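Local atomic coordinates of spectinomycin 9-adenylyltransferase (Enterococcus faecalis, PDB entry 6SXJ), a protein that transfers an AMP group from ATP to the 9-hydroxyl of spectinomycin, releasing diphosphate and so giving bacteria resistance to this antibiotic but not to streptomycin. Residues Lys68-Ser73 with Trp111-Tyr116; Glu63-Lys68 with Gln104-Gly109; Tyr9-Lys14 with Ser80-Ile85. One frame throughout, in Å; residues are numbered along the deposited sequence.

Interaction 1: Lys68-Ser73 with Trp111-Tyr116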
loop_
_atom_site.group_PDB
_atom_site.type_symbol
_atom_site.label_atom_id
_atom_site.label_comp_id
_atom_site.label_asym_id
_atom_site.label_seq_id
_atom_site.Cartn_x
_atom_site.Cartn_y
_atom_site.Cartn_z
ATOM N N LYS A 68 8.151 -17.956 -4.955
ATOM C CA LYS A 68 9.503 -17.480 -4.684
ATOM C C LYS A 68 9.514 -16.282 -3.746
ATOM O O LYS A 68 10.485 -16.089 -3.009
ATOM C CB LYS A 68 10.204 -17.137 -6.003
ATOM C CG LYS A 68 10.603 -18.355 -6.844
ATOM C CD LYS A 68 11.221 -19.454 -5.980
ATOM C CE LYS A 68 11.461 -20.728 -6.760
ATOM N NZ LYS A 68 12.792 -20.707 -7.421
ATOM N N ILE A 69 8.452 -15.475 -3.734
ATOM C CA ILE A 69 8.465 -14.333 -2.827
ATOM C C ILE A 69 8.115 -14.756 -1.405
ATOM O O ILE A 69 8.612 -14.169 -0.434
ATOM C CB ILE A 69 7.521 -13.225 -3.318
ATOM C CG1 ILE A 69 8.033 -12.651 -4.640
ATOM C CG2 ILE A 69 7.419 -12.137 -2.257
ATOM C CD1 ILE A 69 7.203 -11.498 -5.167
ATOM N N ARG A 70 7.269 -15.767 -1.254
ATOM C CA ARG A 70 6.734 -16.080 0.065
ATOM C C ARG A 70 7.805 -16.389 1.099
ATOM O O ARG A 70 7.663 -15.926 2.246
ATOM C CB ARG A 70 5.749 -17.253 -0.054
ATOM C CG ARG A 70 5.409 -17.923 1.270
ATOM C CD ARG A 70 4.183 -18.823 1.134
ATOM N NE ARG A 70 4.243 -19.622 -0.086
ATOM C CZ ARG A 70 3.182 -20.007 -0.785
ATOM N NH1 ARG A 70 1.966 -19.667 -0.387
ATOM N NH2 ARG A 70 3.340 -20.738 -1.881
ATOM N N PRO A 71 8.865 -17.144 0.795
ATOM C CA PRO A 71 9.832 -17.498 1.848
ATOM C C PRO A 71 10.630 -16.316 2.362
ATOM O O PRO A 71 11.166 -16.386 3.476
ATOM C CB PRO A 71 10.757 -18.519 1.167
ATOM C CG PRO A 71 10.157 -18.793 -0.201
ATOM C CD PRO A 71 9.287 -17.631 -0.531
ATOM N N ILE A 72 10.736 -15.237 1.591
ATOM C CA ILE A 72 11.617 -14.132 1.932
ATOM C C ILE A 72 10.843 -12.927 2.434
ATOM O O ILE A 72 11.428 -11.857 2.633
ATOM C CB ILE A 72 12.508 -13.750 0.742
ATOM C CG1 ILE A 72 11.661 -13.325 -0.452
ATOM C CG2 ILE A 72 13.381 -14.922 0.336
ATOM C CD1 ILE A 72 12.427 -12.481 -1.456
ATOM N N SER A 73 9.539 -13.062 2.635
ATOM C CA SER A 73 8.725 -11.982 3.160
ATOM C C SER A 73 8.288 -12.328 4.573
ATOM O O SER A 73 8.056 -13.497 4.886
ATOM C CB SER A 73 7.495 -11.739 2.269
ATOM O OG SER A 73 6.474 -11.034 2.946
ATOM N N TRP A 111 -1.648 -10.123 3.310
ATOM C CA TRP A 111 -3.066 -10.269 3.630
ATOM C C TRP A 111 -3.749 -11.303 2.747
ATOM O O TRP A 111 -4.878 -11.703 3.048
ATOM C CB TRP A 111 -3.797 -8.930 3.494
ATOM C CG TRP A 111 -3.807 -8.379 2.096
ATOM C CD1 TRP A 111 -4.777 -8.546 1.158
ATOM C CD2 TRP A 111 -2.795 -7.569 1.486
ATOM N NE1 TRP A 111 -4.432 -7.897 -0.002
ATOM C CE2 TRP A 111 -3.223 -7.284 0.177
ATOM C CE3 TRP A 111 -1.573 -7.051 1.926
ATOM C CZ2 TRP A 111 -2.471 -6.513 -0.701
ATOM C CZ3 TRP A 111 -0.827 -6.289 1.055
ATOM C CH2 TRP A 111 -1.275 -6.025 -0.243
ATOM N N LEU A 112 -3.085 -11.752 1.683
ATOM C CA LEU A 112 -3.620 -12.725 0.747
ATOM C C LEU A 112 -3.050 -14.124 0.953
ATOM O O LEU A 112 -3.343 -15.028 0.158
ATOM C CB LEU A 112 -3.338 -12.269 -0.686
ATOM C CG LEU A 112 -4.074 -11.059 -1.256
ATOM C CD1 LEU A 112 -3.399 -10.630 -2.548
ATOM C CD2 LEU A 112 -5.549 -11.389 -1.492
ATOM N N GLN A 113 -2.245 -14.330 1.995
ATOM C CA GLN A 113 -1.537 -15.600 2.133
ATOM C C GLN A 113 -2.512 -16.762 2.317
ATOM O O GLN A 113 -2.386 -17.797 1.658
ATOM C CB GLN A 113 -0.549 -15.523 3.298
ATOM C CG GLN A 113 0.536 -16.596 3.270
ATOM C CD GLN A 113 1.425 -16.511 2.056
ATOM O OE1 GLN A 113 1.279 -17.286 1.108
ATOM N NE2 GLN A 113 2.368 -15.576 2.078
ATOM N N GLU A 114 -3.484 -16.620 3.218
ATOM C CA GLU A 114 -4.460 -17.691 3.414
ATOM C C GLU A 114 -5.080 -18.105 2.088
ATOM O O GLU A 114 -5.181 -19.296 1.774
ATOM C CB GLU A 114 -5.543 -17.245 4.385
ATOM C CG GLU A 114 -5.118 -17.275 5.833
ATOM C CD GLU A 114 -6.281 -17.043 6.776
ATOM O OE1 GLU A 114 -6.455 -17.849 7.716
ATOM O OE2 GLU A 114 -7.022 -16.054 6.572
ATOM N N LEU A 115 -5.459 -17.121 1.274
ATOM C CA LEU A 115 -6.013 -17.422 -0.039
ATOM C C LEU A 115 -4.970 -18.038 -0.959
ATOM O O LEU A 115 -5.290 -18.937 -1.745
ATOM C CB LEU A 115 -6.576 -16.157 -0.664
ATOM C CG LEU A 115 -7.972 -15.725 -0.224
ATOM C CD1 LEU A 115 -8.077 -15.484 1.262
ATOM C CD2 LEU A 115 -8.285 -14.469 -1.032
ATOM N N TYR A 116 -3.729 -17.538 -0.917
ATOM C CA TYR A 116 -2.666 -18.175 -1.686
ATOM C C TYR A 116 -2.616 -19.669 -1.382
ATOM O O TYR A 116 -2.499 -20.503 -2.290
ATOM C CB TYR A 116 -1.312 -17.529 -1.371
ATOM C CG TYR A 116 -1.104 -16.119 -1.902
ATOM C CD1 TYR A 116 -1.755 -15.667 -3.045
ATOM C CD2 TYR A 116 -0.243 -15.243 -1.253
ATOM C CE1 TYR A 116 -1.551 -14.381 -3.522
ATOM C CE2 TYR A 116 -0.034 -13.956 -1.721
ATOM C CZ TYR A 116 -0.676 -13.532 -2.855
ATOM O OH TYR A 116 -0.453 -12.251 -3.311
#
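Arg70 and Gln113 meet through a single polar bond, beside which the aliphatic part of the arginine lies against the glutamine amide, and the arginine is the chain to follow. Its CB points toward helix 113-117, and CG, which lies anti to the backbone N (chi1 164°), runs on toward the glutamine and passes 3.9 Å from Gln113 NE2. CD comes closer, 3.3 Å from Gln113 OE1. At CD the chain bends, and NE and CZ lie farther from the amide oxygen. NH1 then turns back to give Gln113 OE1 a hydrogen bond of 2.9 Å. The bond is somewhat bent, 143° at the hydrogen, and the guanidinium and amide planes stand 43° apart. NH1 also lies 4.0 Å from Tyr116 CB, and Glu117 adds a long, weak ion pair to it. The other end of the amide, Gln113 NE2, is held by Glu110. The hydroxyl of Tyr116 is bonded to Ile107 O and Gly109 N. The contact thus joins the region around the C-terminal end of helix 59-69 to the first turn of helix 113-117, beside Tyr108 of strand 103-108, which Arg70 also touches.

Interaction 2: Glu63-Lys68 with Gln104-Gly109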
loop_
_atom_site.group_PDB
_atom_site.type_symbol
_atom_site.label_atom_id
_atom_site.label_comp_id
_atom_site.label_asym_id
_atom_site.label_seq_id
_atom_site.Cartn_x
_atom_site.Cartn_y
_atom_site.Cartn_z
ATOM N N GLU A 63 2.119 -17.855 -10.120
ATOM C CA GLU A 63 2.350 -18.849 -9.078
ATOM C C GLU A 63 3.824 -18.900 -8.690
ATOM O O GLU A 63 4.162 -19.003 -7.504
ATOM C CB GLU A 63 1.866 -20.218 -9.554
ATOM C CG GLU A 63 1.826 -21.283 -8.474
ATOM C CD GLU A 63 1.326 -22.619 -9.000
ATOM O OE1 GLU A 63 0.338 -22.623 -9.767
ATOM O OE2 GLU A 63 1.922 -23.662 -8.650
ATOM N N ILE A 64 4.718 -18.824 -9.678
ATOM C CA ILE A 64 6.149 -18.803 -9.384
ATOM C C ILE A 64 6.478 -17.623 -8.482
ATOM O O ILE A 64 7.117 -17.778 -7.435
ATOM C CB ILE A 64 6.971 -18.745 -10.683
ATOM C CG1 ILE A 64 6.609 -19.894 -11.620
ATOM C CG2 ILE A 64 8.455 -18.771 -10.353
ATOM C CD1 ILE A 64 7.245 -19.759 -12.999
ATOM N N LEU A 65 6.048 -16.423 -8.883
ATOM C CA LEU A 65 6.304 -15.230 -8.082
ATOM C C LEU A 65 5.812 -15.422 -6.658
ATOM O O LEU A 65 6.527 -15.129 -5.692
ATOM C CB LEU A 65 5.628 -14.013 -8.717
ATOM C CG LEU A 65 6.167 -13.555 -10.067
ATOM C CD1 LEU A 65 5.497 -12.255 -10.472
ATOM C CD2 LEU A 65 7.693 -13.380 -10.024
ATOM N N ILE A 66 4.584 -15.919 -6.503
ATOM C CA ILE A 66 4.077 -16.156 -5.158
ATOM C C ILE A 66 4.966 -17.158 -4.436
ATOM O O ILE A 66 5.279 -16.999 -3.250
ATOM C CB ILE A 66 2.618 -16.643 -5.195
ATOM C CG1 ILE A 66 1.688 -15.571 -5.766
ATOM C CG2 ILE A 66 2.199 -17.039 -3.789
ATOM C CD1 ILE A 66 0.329 -16.120 -6.186
ATOM N N GLN A 67 5.353 -18.226 -5.130
ATOM C CA GLN A 67 6.151 -19.267 -4.497
ATOM C C GLN A 67 7.506 -18.724 -4.077
ATOM O O GLN A 67 7.969 -18.986 -2.962
ATOM C CB GLN A 67 6.334 -20.441 -5.456
ATOM C CG GLN A 67 5.339 -21.577 -5.296
ATOM C CD GLN A 67 5.650 -22.741 -6.224
ATOM O OE1 GLN A 67 6.813 -23.006 -6.535
ATOM N NE2 GLN A 67 4.613 -23.437 -6.672
ATOM N N LYS A 68 8.151 -17.956 -4.955
ATOM C CA LYS A 68 9.503 -17.480 -4.684
ATOM C C LYS A 68 9.514 -16.282 -3.746
ATOM O O LYS A 68 10.485 -16.089 -3.009
ATOM C CB LYS A 68 10.204 -17.137 -6.003
ATOM C CG LYS A 68 10.603 -18.355 -6.844
ATOM C CD LYS A 68 11.221 -19.454 -5.980
ATOM C CE LYS A 68 11.461 -20.728 -6.760
ATOM N NZ LYS A 68 12.792 -20.707 -7.421
ATOM N N GLN A 104 -4.674 -3.717 -12.823
ATOM C CA GLN A 104 -3.625 -4.284 -11.993
ATOM C C GLN A 104 -3.447 -5.739 -12.398
ATOM O O GLN A 104 -4.400 -6.520 -12.339
ATOM C CB GLN A 104 -3.995 -4.169 -10.510
ATOM C CG GLN A 104 -3.085 -4.943 -9.562
ATOM C CD GLN A 104 -3.495 -4.786 -8.108
ATOM O OE1 GLN A 104 -3.384 -3.701 -7.534
ATOM N NE2 GLN A 104 -3.976 -5.866 -7.507
ATOM N N GLU A 105 -2.222 -6.108 -12.782
ATOM C CA GLU A 105 -1.954 -7.430 -13.337
ATOM C C GLU A 105 -1.692 -8.490 -12.280
ATOM O O GLU A 105 -1.939 -9.676 -12.528
ATOM C CB GLU A 105 -0.740 -7.362 -14.275
ATOM C CG GLU A 105 -0.213 -8.726 -14.716
ATOM C CD GLU A 105 -1.129 -9.395 -15.722
ATOM O OE1 GLU A 105 -2.092 -8.749 -16.159
ATOM O OE2 GLU A 105 -0.891 -10.559 -16.092
ATOM N N PHE A 106 -1.170 -8.103 -11.123
ATOM C CA PHE A 106 -0.733 -9.069 -10.129
ATOM C C PHE A 106 -0.419 -8.316 -8.852
ATOM O O PHE A 106 0.030 -7.166 -8.890
ATOM C CB PHE A 106 0.498 -9.848 -10.610
ATOM C CG PHE A 106 1.104 -10.741 -9.566
ATOM C CD1 PHE A 106 0.612 -12.015 -9.365
ATOM C CD2 PHE A 106 2.176 -10.307 -8.787
ATOM C CE1 PHE A 106 1.165 -12.845 -8.410
ATOM C CE2 PHE A 106 2.732 -11.132 -7.825
ATOM C CZ PHE A 106 2.225 -12.407 -7.640
ATOM N N ILE A 107 -0.659 -8.974 -7.726
ATOM C CA ILE A 107 -0.330 -8.409 -6.426
ATOM C C ILE A 107 0.202 -9.528 -5.544
ATOM O O ILE A 107 -0.475 -10.546 -5.356
ATOM C CB ILE A 107 -1.543 -7.733 -5.764
ATOM C CG1 ILE A 107 -1.225 -7.356 -4.315
ATOM C CG2 ILE A 107 -2.762 -8.651 -5.829
ATOM C CD1 ILE A 107 -0.265 -6.157 -4.177
ATOM N N TYR A 108 1.408 -9.338 -5.005
ATOM C CA TYR A 108 1.864 -10.090 -3.848
ATOM C C TYR A 108 1.597 -9.250 -2.609
ATOM O O TYR A 108 1.980 -8.075 -2.556
ATOM C CB TYR A 108 3.353 -10.454 -3.889
ATOM C CG TYR A 108 3.685 -11.349 -2.708
ATOM C CD1 TYR A 108 3.658 -12.734 -2.828
ATOM C CD2 TYR A 108 3.955 -10.811 -1.456
ATOM C CE1 TYR A 108 3.918 -13.553 -1.741
ATOM C CE2 TYR A 108 4.216 -11.618 -0.373
ATOM C CZ TYR A 108 4.187 -12.989 -0.516
ATOM O OH TYR A 108 4.441 -13.791 0.575
ATOM N N GLY A 109 0.951 -9.857 -1.616
ATOM C CA GLY A 109 0.631 -9.198 -0.365
ATOM C C GLY A 109 0.308 -10.223 0.704
ATOM O O GLY A 109 -0.358 -11.223 0.418
#
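Phe106 reaches from strand 106-108 to Leu65 and Ile66 of helix 63-68, and most of the contact is apolar. The tip of the ring meets the two residues in different ways. Leu65 comes over one face: its CD1 sits 4.0 Å above the ring plane, displaced toward the rim, while its CB approaches Phe106 CZ to 3.9 Å. Ile66 comes to the edge, where its CG1 lies near the ring plane, 3.7 Å from Phe106 CZ; its CD1 also touches CE1. A chi1 of 173° swings the phenyl group off the strand, opposite its own backbone N, and brings CZ within contact of both Leu65 and Ile66.

A second, looser kind of contact pairs an aromatic ring with helix backbone. Tyr108 CE1 lies 4.0 Å from Ile66 O, obliquely to the ring, and 4.4 Å from Ile66 CG2. The hydroxyl of Tyr108 is hydrogen-bonded to Glu110, and so has a partner outside this contact.

The helix lies along the strand: the segment axes approach to 9.4 Å and run nearly parallel, 12° apart. At the start of the contact, Glu105 and Phe106 both face Ile89 in a classic beta bulge that interrupts strand 103-108. Because the helix and strand meet here through buried carbon, with the hydroxyl of Tyr108 bonded to Glu110 instead of the helix, the association probably rests largely on close packing and the exclusion of water.

Interaction 3: Tyr9-Lys14 with Ser80-Ile85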
loop_
_atom_site.group_PDB
_atom_site.type_symbol
_atom_site.label_atom_id
_atom_site.label_comp_id
_atom_site.label_asym_id
_atom_site.label_seq_id
_atom_site.Cartn_x
_atom_site.Cartn_y
_atom_site.Cartn_z
ATOM N N TYR A 9 18.881 -5.959 3.204
ATOM C CA TYR A 9 19.588 -5.871 1.934
ATOM C C TYR A 9 19.369 -7.123 1.098
ATOM O O TYR A 9 19.191 -7.030 -0.124
ATOM C CB TYR A 9 21.085 -5.640 2.172
ATOM C CG TYR A 9 21.899 -5.734 0.900
ATOM C CD1 TYR A 9 22.084 -4.620 0.079
ATOM C CD2 TYR A 9 22.472 -6.937 0.508
ATOM C CE1 TYR A 9 22.819 -4.708 -1.094
ATOM C CE2 TYR A 9 23.217 -7.034 -0.664
ATOM C CZ TYR A 9 23.387 -5.915 -1.457
ATOM O OH TYR A 9 24.112 -6.012 -2.619
ATOM N N GLU A 10 19.377 -8.305 1.723
ATOM C CA GLU A 10 19.124 -9.520 0.950
ATOM C C GLU A 10 17.653 -9.603 0.539
ATOM O O GLU A 10 17.332 -10.115 -0.540
ATOM C CB GLU A 10 19.509 -10.775 1.741
ATOM C CG GLU A 10 20.999 -11.031 1.972
ATOM C CD GLU A 10 21.233 -12.006 3.138
ATOM O OE1 GLU A 10 20.635 -11.818 4.222
ATOM O OE2 GLU A 10 22.011 -12.968 2.970
ATOM N N GLN A 11 16.744 -9.136 1.401
ATOM C CA GLN A 11 15.325 -9.091 1.045
ATOM C C GLN A 11 15.138 -8.394 -0.294
ATOM O O GLN A 11 14.589 -8.965 -1.241
ATOM C CB GLN A 11 14.525 -8.364 2.127
ATOM C CG GLN A 11 14.172 -9.217 3.330
ATOM C CD GLN A 11 12.957 -8.718 4.046
ATOM O OE1 GLN A 11 13.054 -7.823 4.891
ATOM N NE2 GLN A 11 11.776 -9.296 3.716
ATOM N N ILE A 12 15.650 -7.163 -0.401
ATOM C CA ILE A 12 15.493 -6.401 -1.636
ATOM C C ILE A 12 16.203 -7.090 -2.788
ATOM O O ILE A 12 15.684 -7.147 -3.911
ATOM C CB ILE A 12 15.995 -4.964 -1.449
ATOM C CG1 ILE A 12 15.236 -4.293 -0.314
ATOM C CG2 ILE A 12 15.830 -4.179 -2.735
ATOM C CD1 ILE A 12 15.687 -2.876 -0.047
ATOM N N ASN A 13 17.392 -7.630 -2.535
ATOM C CA ASN A 13 18.177 -8.198 -3.624
ATOM C C ASN A 13 17.537 -9.465 -4.173
ATOM O O ASN A 13 17.542 -9.690 -5.388
ATOM C CB ASN A 13 19.597 -8.485 -3.148
ATOM C CG ASN A 13 20.583 -8.520 -4.284
ATOM O OD1 ASN A 13 21.116 -9.579 -4.622
ATOM N ND2 ASN A 13 20.829 -7.360 -4.894
ATOM N N LYS A 14 16.999 -10.315 -3.296
ATOM C CA LYS A 14 16.315 -11.517 -3.760
ATOM C C LYS A 14 15.079 -11.167 -4.584
ATOM O O LYS A 14 14.775 -11.841 -5.571
ATOM C CB LYS A 14 15.930 -12.397 -2.570
ATOM C CG LYS A 14 16.818 -13.619 -2.387
ATOM C CD LYS A 14 17.086 -13.918 -0.924
ATOM C CE LYS A 14 18.182 -14.958 -0.728
ATOM N NZ LYS A 14 17.850 -16.264 -1.431
ATOM N N SER A 80 9.591 -12.443 13.907
ATOM C CA SER A 80 10.864 -12.342 13.213
ATOM C C SER A 80 11.276 -10.873 13.107
ATOM O O SER A 80 10.635 -9.967 13.653
ATOM C CB SER A 80 10.770 -12.996 11.837
ATOM O OG SER A 80 10.728 -14.410 11.935
ATOM N N ASN A 81 12.369 -10.630 12.391
ATOM C CA ASN A 81 12.837 -9.285 12.092
ATOM C C ASN A 81 12.689 -8.942 10.617
ATOM O O ASN A 81 13.072 -7.842 10.203
ATOM C CB ASN A 81 14.302 -9.130 12.518
ATOM C CG ASN A 81 14.539 -9.562 13.956
ATOM O OD1 ASN A 81 14.628 -8.731 14.860
ATOM N ND2 ASN A 81 14.638 -10.869 14.175
ATOM N N LEU A 82 12.158 -9.859 9.814
ATOM C CA LEU A 82 11.933 -9.581 8.406
ATOM C C LEU A 82 10.943 -8.429 8.240
ATOM O O LEU A 82 10.233 -8.041 9.171
ATOM C CB LEU A 82 11.388 -10.818 7.704
ATOM C CG LEU A 82 12.338 -11.885 7.171
ATOM C CD1 LEU A 82 11.464 -13.014 6.570
ATOM C CD2 LEU A 82 13.293 -11.341 6.148
ATOM N N ARG A 83 10.910 -7.875 7.036
ATOM C CA ARG A 83 9.927 -6.867 6.669
ATOM C C ARG A 83 8.847 -7.486 5.786
ATOM O O ARG A 83 9.080 -8.490 5.110
ATOM C CB ARG A 83 10.592 -5.705 5.929
ATOM C CG ARG A 83 11.876 -5.193 6.600
ATOM C CD ARG A 83 12.601 -4.191 5.716
ATOM N NE ARG A 83 13.704 -3.519 6.405
ATOM C CZ ARG A 83 13.579 -2.392 7.097
ATOM N NH1 ARG A 83 12.396 -1.808 7.206
ATOM N NH2 ARG A 83 14.642 -1.851 7.680
ATOM N N TYR A 84 7.667 -6.874 5.789
ATOM C CA TYR A 84 6.639 -7.270 4.834
ATOM C C TYR A 84 7.061 -6.839 3.438
ATOM O O TYR A 84 7.532 -5.715 3.241
ATOM C CB TYR A 84 5.294 -6.623 5.169
ATOM C CG TYR A 84 4.611 -7.150 6.404
ATOM C CD1 TYR A 84 4.238 -8.483 6.508
ATOM C CD2 TYR A 84 4.318 -6.302 7.460
ATOM C CE1 TYR A 84 3.607 -8.954 7.636
ATOM C CE2 TYR A 84 3.694 -6.761 8.586
ATOM C CZ TYR A 84 3.333 -8.087 8.674
ATOM O OH TYR A 84 2.698 -8.538 9.814
ATOM N N ILE A 85 6.889 -7.725 2.467
ATOM C CA ILE A 85 7.021 -7.377 1.056
ATOM C C ILE A 85 5.624 -7.205 0.461
ATOM O O ILE A 85 4.775 -8.091 0.578
ATOM C CB ILE A 85 7.810 -8.446 0.288
ATOM C CG1 ILE A 85 9.282 -8.460 0.747
ATOM C CG2 ILE A 85 7.753 -8.181 -1.208
ATOM C CD1 ILE A 85 10.028 -9.614 0.206
#
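In the nucleotidyltransferase domain, helix 8-23 meets the irregular segment leading into strand 85-91 through Gln11, whose amide pairs with the backbone of Arg83 much as a neighbouring strand would. Gln11 OE1 accepts the backbone N-H of Arg83 at 3.0 Å, while Gln11 NE2 gives a hydrogen to Arg83 O at 3.1 Å. The second bond is almost straight, 176° at the hydrogen, with the acceptor in the plane of the amide; in the first, the donor is tilted 25° from the carbonyl plane. Extended beyond CG, the glutamine chain carries its amide across from the buried side of the helix. Apolar groups flank it: Leu82 CD2 lies 3.4 Å from Gln11 CD, and Ile85 CD1 is 3.9 Å from Gln11 NE2. The aliphatic start of the Arg83 side chain passes Gln11 OE1, with CG at 3.4 Å; farther out, its NE bonds Thr8 OG1 and its NH1 the backbone oxygens of Lys42 and Ser45. Gln11 NE2 also donates to Ile72 O. One buried amide therefore bonds both the N-H and the C=O of Arg83, whose backbone is also bonded to Lys74, and its three bonds together fix the rotation of the amide.

The three contacts show chemistry following place in the fold. Interactions 1 and 2 both draw on helix 59-69, one near its C-terminal end and one along its body, and they share Lys68 and touch directly: a weak hydrogen bond runs from Gln113 NE2 of interaction 1 to Tyr108 OH of interaction 2. Yet interaction 2 is a buried, apolar helix-on-sheet contact, while interaction 1, only partly buried, relies on one side-chain hydrogen bond. Interaction 3 is buried like interaction 2 but polar, consistent with an irregular segment whose backbone groups need partners. It meets interaction 1 through Gln11, and it touches interaction 2 where Tyr108 packs on Ile85 O.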